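Local coordinates for protein particle-associated lyase (Acinetobacter bacteriophage AP22, PDB 4Y9V) that probably cleaves the capsular polysaccharide of Acinetobacter baumannii as a trimeric phage tailspike lyase, and binds a saccharide of that capsule, at residues Q134-D139 and F188-D193; C375-E380 and N400-V405; G561-S566 and P611-L616. One frame throughout, in Å; residues are numbered along the deposited sequence.

Contact 1. Residues Q134-D139 and F188-D193; sequences QSQSFD and FGRAYD
The carbonyl oxygen of Ser135 takes two donors from segment 188-193. Ala191 N gives it a hydrogen bond with N to O at 2.9 Å, and the CA-H of Arg190 adds a CA-H...O contact, CA to O 3.3 Å. Ala191 suits its place because a lone methyl fits close against the Ser135 backbone, its CB 3.9 Å from Ser135 O.

Beside this backbone link the side chains of Gln136 and Arg190 run alongside each other in the same direction, with the amide stacked on the guanidinium and the two planes 24° apart. Gln136 NE2 sits over the centre of one guanidinium face, 3.5 Å from Arg190 NH2; both are donors, so this is stacking and not a bond. Arg190 bends at its second torsion (chi2 -68°), which folds NH1 back to bond Gly189 O at 2.8 Å. The oxygen lies in the guanidinium plane, whereas the nitrogen stands above the carbonyl plane. Gly189 has a positive phi (89°), a conformation glycine adopts readily.

Two waters bridge the segments: one links Arg190 NH2 to Gln136 OE1, the other Arg190 NE, weakly, to Gln134 O. Asn351 of the second subunit also packs on Arg190. With NH1 bonded to Gly189 O, waters at NE and NH2, and an amide over one face, the rotation of the buried guanidinium is fixed with no carboxylate partner in either segment.

Contact 2. Residues C375-E380 and N400-V405; sequences CVLIAE and NSWSLV. Unlike the reference sequence in segment 375-380: Glu380 (reference Lys).
Leu404, Val405 and Val376 have the most surface buried here, and Leu404 supplies the polar centre of the contact. Its carbonyl oxygen accepts two consecutive backbone N-H groups: Cys375 N at 2.9 Å from Leu404 O, and Val376 N at 3.0 Å from the same oxygen. The second donor lies nearly on the line of the C=O bond, while the first comes in more from the side, at a C=O...N angle of 135°. One acceptor thus fastens the start of strand 376-378 to the end of the loop that leads into strand 405-409.

The Leu404 side chain leaves with CG anti to the backbone N (chi1 -174°), and its CD1 branch reaches Cys375 SG at 3.6 Å. A small, weakly polar thiol is well suited to this buried place, where Tyr393 also packs on both side chains.

Val376 and Val405 form a parallel bridge and put their side chains on the same face of the sheet. Val405 CG2 approaches Val376 CB at 4.3 Å, and Val405 CA gives a CA-H...O contact to Val376 O. Beta-branched valines favour extended backbones and fill the interior, Val376 against Phe355 and Val405 against Leu388. A water whose oxygen sits 2.8 Å from both Val376 O and Ser403 O bridges them, linking the two backbones.

On another side, Leu377 CD1 meets the Trp402 indole obliquely at CZ3, 4.0 Å away. The indole is further engaged by Arg370 in a cation-pi contact and by His406 edge-to-face.

Parallel bridging between successive turns, with aliphatic residues stacked in register inside, is characteristic of the right-handed parallel beta-helix of pectin lyase-like proteins.

Contact 3. Residues G561-S566 and P611-L616; sequences GNLVGS and PKTFNL
Gly561 and Asn615 form an antiparallel, hydrogen-bonded pair. Gly561 N bonds Asn615 O and Asn615 N bonds Gly561 O, both at 2.9 Å. Past this pair segment 561-566 leaves the strand and enters a type II turn from Leu563 to Ser566, whose third residue, Gly565, has the positive phi usual there.

Asn615 spans the parting chains. Its ND2 makes a weak bond to Asn562 O at 3.3 Å and donates to a water that also receives Val564 N. The Leu563 side chain crosses that of Asn615 at about a right angle, with CD2 lying 3.6 Å from Asn615 OD1. Its other branch, CD1, meets Thr613 CG2 at 4.1 Å; Thr613, with a methyl for Leu563 and a hydroxyl bonded to Thr531, serves both needs. A second water, donating to Asn562 OD1 and Thr613 O, bridges the segments again.

Asn562 ND2 donates to Ser591 O of the third subunit. The Phe614 ring turns away from segment 561-566 to pack on Ile602 and Trp604 and edge-to-face on Phe574. The antiparallel pairing of strands 555-561 and 613-623 is consistent with the Ig-like domain expected in this part of the tailspike.

Contact 2 is the most buried of the three and lies in the pectin lyase-like part, whereas contacts 1 and 3 are partly buried and belong to two separate Ig-like regions. Their centres are far apart: about 35 Å from contact 1 to contact 2, 49 Å from contact 2 to contact 3 and 67 Å between contacts 1 and 3. No two of them touch or share a strand. Contact 2 joins backbone bonds to one carbonyl with aliphatic packing, while in contacts 1 and 3 polar side chains (amides, and in contact 1 a guanidinium) do more of the work and another subunit of the trimer is met; a water bridges the segments in all three.

Contact 1. Residues Q134-D139 and F188-D193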
loop_
_atom_site.group_PDB
_atom_site.type_symbol
_atom_site.label_atom_id
_atom_site.label_comp_id
_atom_site.label_asym_id
_atom_site.label_seq_id
_atom_site.Cartn_x
_atom_site.Cartn_y
_atom_site.Cartn_z
ATOM N N GLN A 134 -17.093 -13.655 14.658
ATOM C CA GLN A 134 -16.807 -14.787 15.498
ATOM C C GLN A 134 -17.292 -16.092 14.880
ATOM O O GLN A 134 -16.529 -17.058 14.784
ATOM C CB GLN A 134 -17.351 -14.619 16.926
ATOM C CG GLN A 134 -16.743 -13.398 17.600
ATOM C CD GLN A 134 -17.051 -13.246 19.031
ATOM O OE1 GLN A 134 -17.662 -14.104 19.652
ATOM N NE2 GLN A 134 -16.562 -12.177 19.608
ATOM N N SER A 135 -18.554 -16.169 14.464
ATOM C CA SER A 135 -19.081 -17.414 13.984
ATOM C C SER A 135 -18.441 -17.831 12.642
ATOM O O SER A 135 -18.209 -17.016 11.771
ATOM C CB SER A 135 -20.584 -17.302 13.736
ATOM O OG SER A 135 -21.298 -16.963 14.904
ATOM N N GLN A 136 -18.272 -19.155 12.505
ATOM C CA GLN A 136 -17.884 -19.794 11.246
ATOM C C GLN A 136 -18.850 -20.928 10.900
ATOM O O GLN A 136 -18.544 -21.754 10.035
ATOM C CB GLN A 136 -16.448 -20.282 11.239
ATOM C CG GLN A 136 -16.153 -21.387 12.249
ATOM C CD GLN A 136 -14.675 -21.730 12.291
ATOM O OE1 GLN A 136 -14.130 -22.268 11.318
ATOM N NE2 GLN A 136 -13.992 -21.379 13.340
ATOM N N SER A 137 -20.005 -20.964 11.547
ATOM C CA SER A 137 -21.014 -21.967 11.268
ATOM C C SER A 137 -22.354 -21.410 11.712
ATOM O O SER A 137 -22.457 -20.479 12.498
ATOM C CB SER A 137 -20.760 -23.291 11.991
ATOM O OG SER A 137 -20.760 -23.046 13.414
ATOM N N PHE A 138 -23.413 -22.079 11.204
ATOM C CA PHE A 138 -24.773 -21.756 11.618
ATOM C C PHE A 138 -25.618 -23.006 11.340
ATOM O O PHE A 138 -25.351 -23.772 10.410
ATOM C CB PHE A 138 -25.344 -20.530 10.920
ATOM C CG PHE A 138 -25.330 -20.565 9.415
ATOM C CD1 PHE A 138 -24.239 -20.099 8.709
ATOM C CD2 PHE A 138 -26.421 -21.040 8.679
ATOM C CE1 PHE A 138 -24.209 -20.076 7.347
ATOM C CE2 PHE A 138 -26.377 -21.045 7.293
ATOM C CZ PHE A 138 -25.270 -20.579 6.600
ATOM N N ASP A 139 -26.683 -23.140 12.114
ATOM C CA ASP A 139 -27.664 -24.171 11.863
ATOM C C ASP A 139 -28.752 -23.581 10.947
ATOM O O ASP A 139 -29.037 -22.390 10.976
ATOM C CB ASP A 139 -28.319 -24.626 13.168
ATOM C CG ASP A 139 -27.373 -25.318 14.091
ATOM O OD1 ASP A 139 -26.250 -25.759 13.659
ATOM O OD2 ASP A 139 -27.688 -25.380 15.317
ATOM N N PHE A 188 -16.651 -21.023 5.165
ATOM C CA PHE A 188 -15.317 -20.470 5.175
ATOM C C PHE A 188 -15.335 -19.014 5.632
ATOM O O PHE A 188 -16.168 -18.197 5.194
ATOM C CB PHE A 188 -14.691 -20.580 3.784
ATOM C CG PHE A 188 -14.287 -21.993 3.458
ATOM C CD1 PHE A 188 -13.179 -22.561 4.033
ATOM C CD2 PHE A 188 -15.021 -22.757 2.548
ATOM C CE1 PHE A 188 -12.784 -23.861 3.720
ATOM C CE2 PHE A 188 -14.640 -24.044 2.235
ATOM C CZ PHE A 188 -13.498 -24.593 2.810
ATOM N N GLY A 189 -14.399 -18.657 6.480
ATOM C CA GLY A 189 -14.319 -17.286 6.974
ATOM C C GLY A 189 -15.138 -17.092 8.223
ATOM O O GLY A 189 -15.478 -18.025 8.926
ATOM N N ARG A 190 -15.409 -15.803 8.514
ATOM C CA ARG A 190 -16.093 -15.443 9.732
ATOM C C ARG A 190 -17.230 -14.498 9.373
ATOM O O ARG A 190 -17.161 -13.705 8.415
ATOM C CB ARG A 190 -15.146 -14.778 10.780
ATOM C CG ARG A 190 -13.953 -15.645 11.139
ATOM C CD ARG A 190 -14.377 -16.908 11.921
ATOM N NE ARG A 190 -13.214 -17.735 12.279
ATOM C CZ ARG A 190 -12.647 -18.653 11.486
ATOM N NH1 ARG A 190 -13.144 -18.912 10.295
ATOM N NH2 ARG A 190 -11.579 -19.297 11.904
ATOM N N ALA A 191 -18.314 -14.571 10.137
ATOM C CA ALA A 191 -19.486 -13.743 9.845
ATOM C C ALA A 191 -19.127 -12.259 9.905
ATOM O O ALA A 191 -18.434 -11.799 10.807
ATOM C CB ALA A 191 -20.547 -14.023 10.905
ATOM N N TYR A 192 -19.688 -11.502 8.959
ATOM C CA TYR A 192 -19.503 -10.078 8.917
ATOM C C TYR A 192 -20.552 -9.307 9.691
ATOM O O TYR A 192 -20.422 -8.077 9.861
ATOM C CB TYR A 192 -19.445 -9.550 7.456
ATOM C CG TYR A 192 -18.153 -9.937 6.807
ATOM C CD1 TYR A 192 -17.036 -9.139 6.934
ATOM C CD2 TYR A 192 -17.988 -11.110 6.115
ATOM C CE1 TYR A 192 -15.808 -9.449 6.403
ATOM C CE2 TYR A 192 -16.756 -11.475 5.590
ATOM C CZ TYR A 192 -15.683 -10.639 5.739
ATOM O OH TYR A 192 -14.442 -11.038 5.205
ATOM N N ASP A 193 -21.577 -9.953 10.200
ATOM C CA ASP A 193 -22.649 -9.289 10.926
ATOM C C ASP A 193 -23.281 -10.289 11.888
ATOM O O ASP A 193 -22.993 -11.472 11.862
ATOM C CB ASP A 193 -23.666 -8.672 9.941
ATOM C CG ASP A 193 -24.463 -7.477 10.424
ATOM O OD1 ASP A 193 -24.388 -7.149 11.637
ATOM O OD2 ASP A 193 -25.179 -6.884 9.575
HETATM O O HOH W 1 -13.782 -17.182 15.238
HETATM O O HOH W 2 -11.453 -21.933 10.698
#

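Contact 2. Residues C375-E380 and N400-V405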
loop_
_atom_site.group_PDB
_atom_site.type_symbol
_atom_site.label_atom_id
_atom_site.label_comp_id
_atom_site.label_asym_id
_atom_site.label_seq_id
_atom_site.Cartn_x
_atom_site.Cartn_y
_atom_site.Cartn_z
ATOM N N CYS A 375 -13.393 17.749 0.784
ATOM C CA CYS A 375 -12.859 16.644 0.018
ATOM C C CYS A 375 -13.528 15.306 0.261
ATOM O O CYS A 375 -13.633 14.503 -0.674
ATOM C CB CYS A 375 -11.363 16.484 0.293
ATOM S SG CYS A 375 -10.323 17.778 -0.479
ATOM N N VAL A 376 -13.907 15.002 1.514
ATOM C CA VAL A 376 -14.394 13.699 1.889
ATOM C C VAL A 376 -15.671 13.871 2.708
ATOM O O VAL A 376 -15.664 14.649 3.685
ATOM C CB VAL A 376 -13.340 12.926 2.740
ATOM C CG1 VAL A 376 -13.862 11.557 3.138
ATOM C CG2 VAL A 376 -12.028 12.782 1.976
ATOM N N LEU A 377 -16.716 13.163 2.329
ATOM C CA LEU A 377 -18.023 13.248 2.968
ATOM C C LEU A 377 -18.414 11.914 3.585
ATOM O O LEU A 377 -18.368 10.872 2.925
ATOM C CB LEU A 377 -19.070 13.629 1.930
ATOM C CG LEU A 377 -20.502 13.824 2.482
ATOM C CD1 LEU A 377 -20.588 15.015 3.392
ATOM C CD2 LEU A 377 -21.457 13.944 1.299
ATOM N N ILE A 378 -18.835 11.967 4.847
ATOM C CA ILE A 378 -19.421 10.846 5.579
ATOM C C ILE A 378 -20.900 11.204 5.798
ATOM O O ILE A 378 -21.238 11.918 6.717
ATOM C CB ILE A 378 -18.675 10.592 6.893
ATOM C CG1 ILE A 378 -17.207 10.372 6.727
ATOM C CG2 ILE A 378 -19.322 9.424 7.631
ATOM C CD1 ILE A 378 -16.391 10.374 8.002
ATOM N N ALA A 379 -21.768 10.768 4.899
ATOM C CA ALA A 379 -23.171 11.163 4.904
ATOM C C ALA A 379 -24.135 10.042 5.214
ATOM O O ALA A 379 -25.304 10.360 5.490
ATOM C CB ALA A 379 -23.574 11.658 3.521
ATOM N N GLU A 380 -23.707 8.775 5.225
ATOM C CA GLU A 380 -24.573 7.674 5.665
ATOM C C GLU A 380 -23.803 6.799 6.670
ATOM O O GLU A 380 -23.673 5.588 6.468
ATOM C CB GLU A 380 -25.105 6.858 4.477
ATOM C CG GLU A 380 -26.009 7.666 3.557
ATOM C CD GLU A 380 -26.717 6.831 2.483
ATOM O OE1 GLU A 380 -26.086 5.933 1.903
ATOM O OE2 GLU A 380 -27.917 7.083 2.237
ATOM N N ASN A 400 -15.195 26.718 5.236
ATOM C CA ASN A 400 -15.970 27.235 6.366
ATOM C C ASN A 400 -17.317 26.562 6.524
ATOM O O ASN A 400 -17.813 26.448 7.645
ATOM C CB ASN A 400 -16.172 28.753 6.222
ATOM C CG ASN A 400 -16.968 29.129 5.000
ATOM O OD1 ASN A 400 -16.501 28.877 3.896
ATOM N ND2 ASN A 400 -18.127 29.704 5.188
ATOM N N SER A 401 -17.904 26.109 5.412
ATOM C CA SER A 401 -19.219 25.467 5.469
ATOM C C SER A 401 -19.082 23.953 5.500
ATOM O O SER A 401 -19.877 23.280 6.177
ATOM C CB SER A 401 -20.066 25.959 4.299
ATOM O OG SER A 401 -21.330 25.358 4.397
ATOM N N TRP A 402 -18.105 23.377 4.804
ATOM C CA TRP A 402 -17.791 21.986 4.903
ATOM C C TRP A 402 -16.282 21.889 5.119
ATOM O O TRP A 402 -15.500 22.524 4.418
ATOM C CB TRP A 402 -18.185 21.194 3.614
ATOM C CG TRP A 402 -19.653 21.268 3.370
ATOM C CD1 TRP A 402 -20.343 22.232 2.680
ATOM C CD2 TRP A 402 -20.648 20.359 3.876
ATOM N NE1 TRP A 402 -21.688 21.993 2.731
ATOM C CE2 TRP A 402 -21.907 20.843 3.450
ATOM C CE3 TRP A 402 -20.573 19.197 4.637
ATOM C CZ2 TRP A 402 -23.082 20.192 3.782
ATOM C CZ3 TRP A 402 -21.758 18.542 4.966
ATOM C CH2 TRP A 402 -22.984 19.050 4.531
ATOM N N SER A 403 -15.892 21.088 6.121
ATOM C CA SER A 403 -14.499 20.857 6.415
ATOM C C SER A 403 -13.872 19.901 5.387
ATOM O O SER A 403 -14.542 19.314 4.555
ATOM C CB SER A 403 -14.373 20.280 7.810
ATOM O OG SER A 403 -14.626 21.252 8.815
ATOM N N LEU A 404 -12.548 19.765 5.476
ATOM C CA LEU A 404 -11.846 18.859 4.565
ATOM C C LEU A 404 -12.514 17.465 4.558
ATOM O O LEU A 404 -12.758 16.886 3.491
ATOM C CB LEU A 404 -10.379 18.743 4.967
ATOM C CG LEU A 404 -9.527 17.931 3.971
ATOM C CD1 LEU A 404 -9.196 18.751 2.771
ATOM C CD2 LEU A 404 -8.245 17.432 4.673
ATOM N N VAL A 405 -12.741 16.964 5.757
ATOM C CA VAL A 405 -13.390 15.687 6.038
ATOM C C VAL A 405 -14.575 16.036 6.941
ATOM O O VAL A 405 -14.380 16.611 7.996
ATOM C CB VAL A 405 -12.418 14.749 6.775
ATOM C CG1 VAL A 405 -13.104 13.417 7.050
ATOM C CG2 VAL A 405 -11.111 14.580 6.009
HETATM O O HOH W 3 -16.091 17.397 3.216
#

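Contact 3. Residues G561-S566 and P611-L616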
loop_
_atom_site.group_PDB
_atom_site.type_symbol
_atom_site.label_atom_id
_atom_site.label_comp_id
_atom_site.label_asym_id
_atom_site.label_seq_id
_atom_site.Cartn_x
_atom_site.Cartn_y
_atom_site.Cartn_z
ATOM N N GLY A 561 17.771 27.548 32.833
ATOM C CA GLY A 561 19.085 27.088 32.480
ATOM C C GLY A 561 19.947 28.146 31.854
ATOM O O GLY A 561 19.528 29.257 31.514
ATOM N N ASN A 562 21.211 27.764 31.674
ATOM C CA ASN A 562 22.242 28.641 31.149
ATOM C C ASN A 562 22.085 28.853 29.648
ATOM O O ASN A 562 21.446 28.072 28.930
ATOM C CB ASN A 562 23.579 28.000 31.486
ATOM C CG ASN A 562 24.768 28.929 31.446
ATOM O OD1 ASN A 562 24.660 30.141 31.247
ATOM N ND2 ASN A 562 25.909 28.322 31.724
ATOM N N LEU A 563 22.698 29.936 29.176
ATOM C CA LEU A 563 22.805 30.254 27.771
ATOM C C LEU A 563 23.849 29.382 27.062
ATOM O O LEU A 563 24.914 29.096 27.644
ATOM C CB LEU A 563 23.284 31.714 27.588
ATOM C CG LEU A 563 22.401 32.794 28.206
ATOM C CD1 LEU A 563 23.096 34.130 28.043
ATOM C CD2 LEU A 563 21.002 32.798 27.625
ATOM N N VAL A 564 23.624 29.053 25.801
ATOM C CA VAL A 564 24.674 28.422 25.018
ATOM C C VAL A 564 25.874 29.340 24.996
ATOM O O VAL A 564 25.761 30.590 24.951
ATOM C CB VAL A 564 24.171 28.091 23.587
ATOM C CG1 VAL A 564 23.892 29.310 22.730
ATOM C CG2 VAL A 564 25.149 27.147 22.891
ATOM N N GLY A 565 27.074 28.772 25.009
ATOM C CA GLY A 565 28.284 29.561 24.932
ATOM C C GLY A 565 28.815 30.049 26.267
ATOM O O GLY A 565 29.837 30.723 26.296
ATOM N N SER A 566 28.117 29.772 27.361
ATOM C CA SER A 566 28.543 30.112 28.691
ATOM C C SER A 566 28.990 28.884 29.453
ATOM O O SER A 566 28.463 27.774 29.279
ATOM C CB SER A 566 27.399 30.804 29.447
ATOM O OG SER A 566 27.165 32.115 28.952
ATOM N N PRO A 611 21.646 42.176 37.905
ATOM C CA PRO A 611 20.939 41.640 36.712
ATOM C C PRO A 611 21.729 40.460 36.113
ATOM O O PRO A 611 22.956 40.519 35.992
ATOM C CB PRO A 611 20.911 42.826 35.741
ATOM C CG PRO A 611 20.874 44.025 36.668
ATOM C CD PRO A 611 21.884 43.644 37.747
ATOM N N LYS A 612 20.978 39.445 35.684
ATOM C CA LYS A 612 21.510 38.269 35.023
ATOM C C LYS A 612 20.618 37.870 33.842
ATOM O O LYS A 612 19.403 37.911 33.976
ATOM C CB LYS A 612 21.568 37.048 35.962
ATOM C CG LYS A 612 22.554 37.154 37.096
ATOM C CD LYS A 612 23.960 36.956 36.708
ATOM C CE LYS A 612 24.953 37.692 37.597
ATOM N NZ LYS A 612 26.224 36.922 37.588
ATOM N N THR A 613 21.254 37.449 32.744
ATOM C CA THR A 613 20.545 36.970 31.558
ATOM C C THR A 613 20.671 35.459 31.480
ATOM O O THR A 613 21.789 34.900 31.611
ATOM C CB THR A 613 21.113 37.642 30.282
ATOM O OG1 THR A 613 20.963 39.056 30.395
ATOM C CG2 THR A 613 20.425 37.142 29.037
ATOM N N PHE A 614 19.543 34.770 31.274
ATOM C CA PHE A 614 19.520 33.306 31.281
ATOM C C PHE A 614 18.277 32.843 30.550
ATOM O O PHE A 614 17.435 33.651 30.157
ATOM C CB PHE A 614 19.649 32.768 32.713
ATOM C CG PHE A 614 18.545 33.306 33.638
ATOM C CD1 PHE A 614 17.353 32.637 33.750
ATOM C CD2 PHE A 614 18.757 34.461 34.354
ATOM C CE1 PHE A 614 16.353 33.149 34.573
ATOM C CE2 PHE A 614 17.768 34.969 35.175
ATOM C CZ PHE A 614 16.563 34.304 35.283
ATOM N N ASN A 615 18.156 31.536 30.379
ATOM C CA ASN A 615 17.013 30.960 29.664
ATOM C C ASN A 615 15.955 30.389 30.591
ATOM O O ASN A 615 16.255 29.747 31.606
ATOM C CB ASN A 615 17.501 29.835 28.759
ATOM C CG ASN A 615 18.175 30.341 27.502
ATOM O OD1 ASN A 615 17.787 31.365 26.949
ATOM N ND2 ASN A 615 19.176 29.573 27.059
ATOM N N LEU A 616 14.712 30.556 30.155
ATOM C CA LEU A 616 13.582 29.787 30.629
ATOM C C LEU A 616 13.113 28.895 29.471
ATOM O O LEU A 616 13.059 29.315 28.335
ATOM C CB LEU A 616 12.438 30.664 31.142
ATOM C CG LEU A 616 12.758 31.382 32.430
ATOM C CD1 LEU A 616 11.753 32.443 32.757
ATOM C CD2 LEU A 616 12.719 30.339 33.587
HETATM O O HOH W 4 22.870 32.172 31.727
HETATM O O HOH W 5 21.001 29.794 24.752
#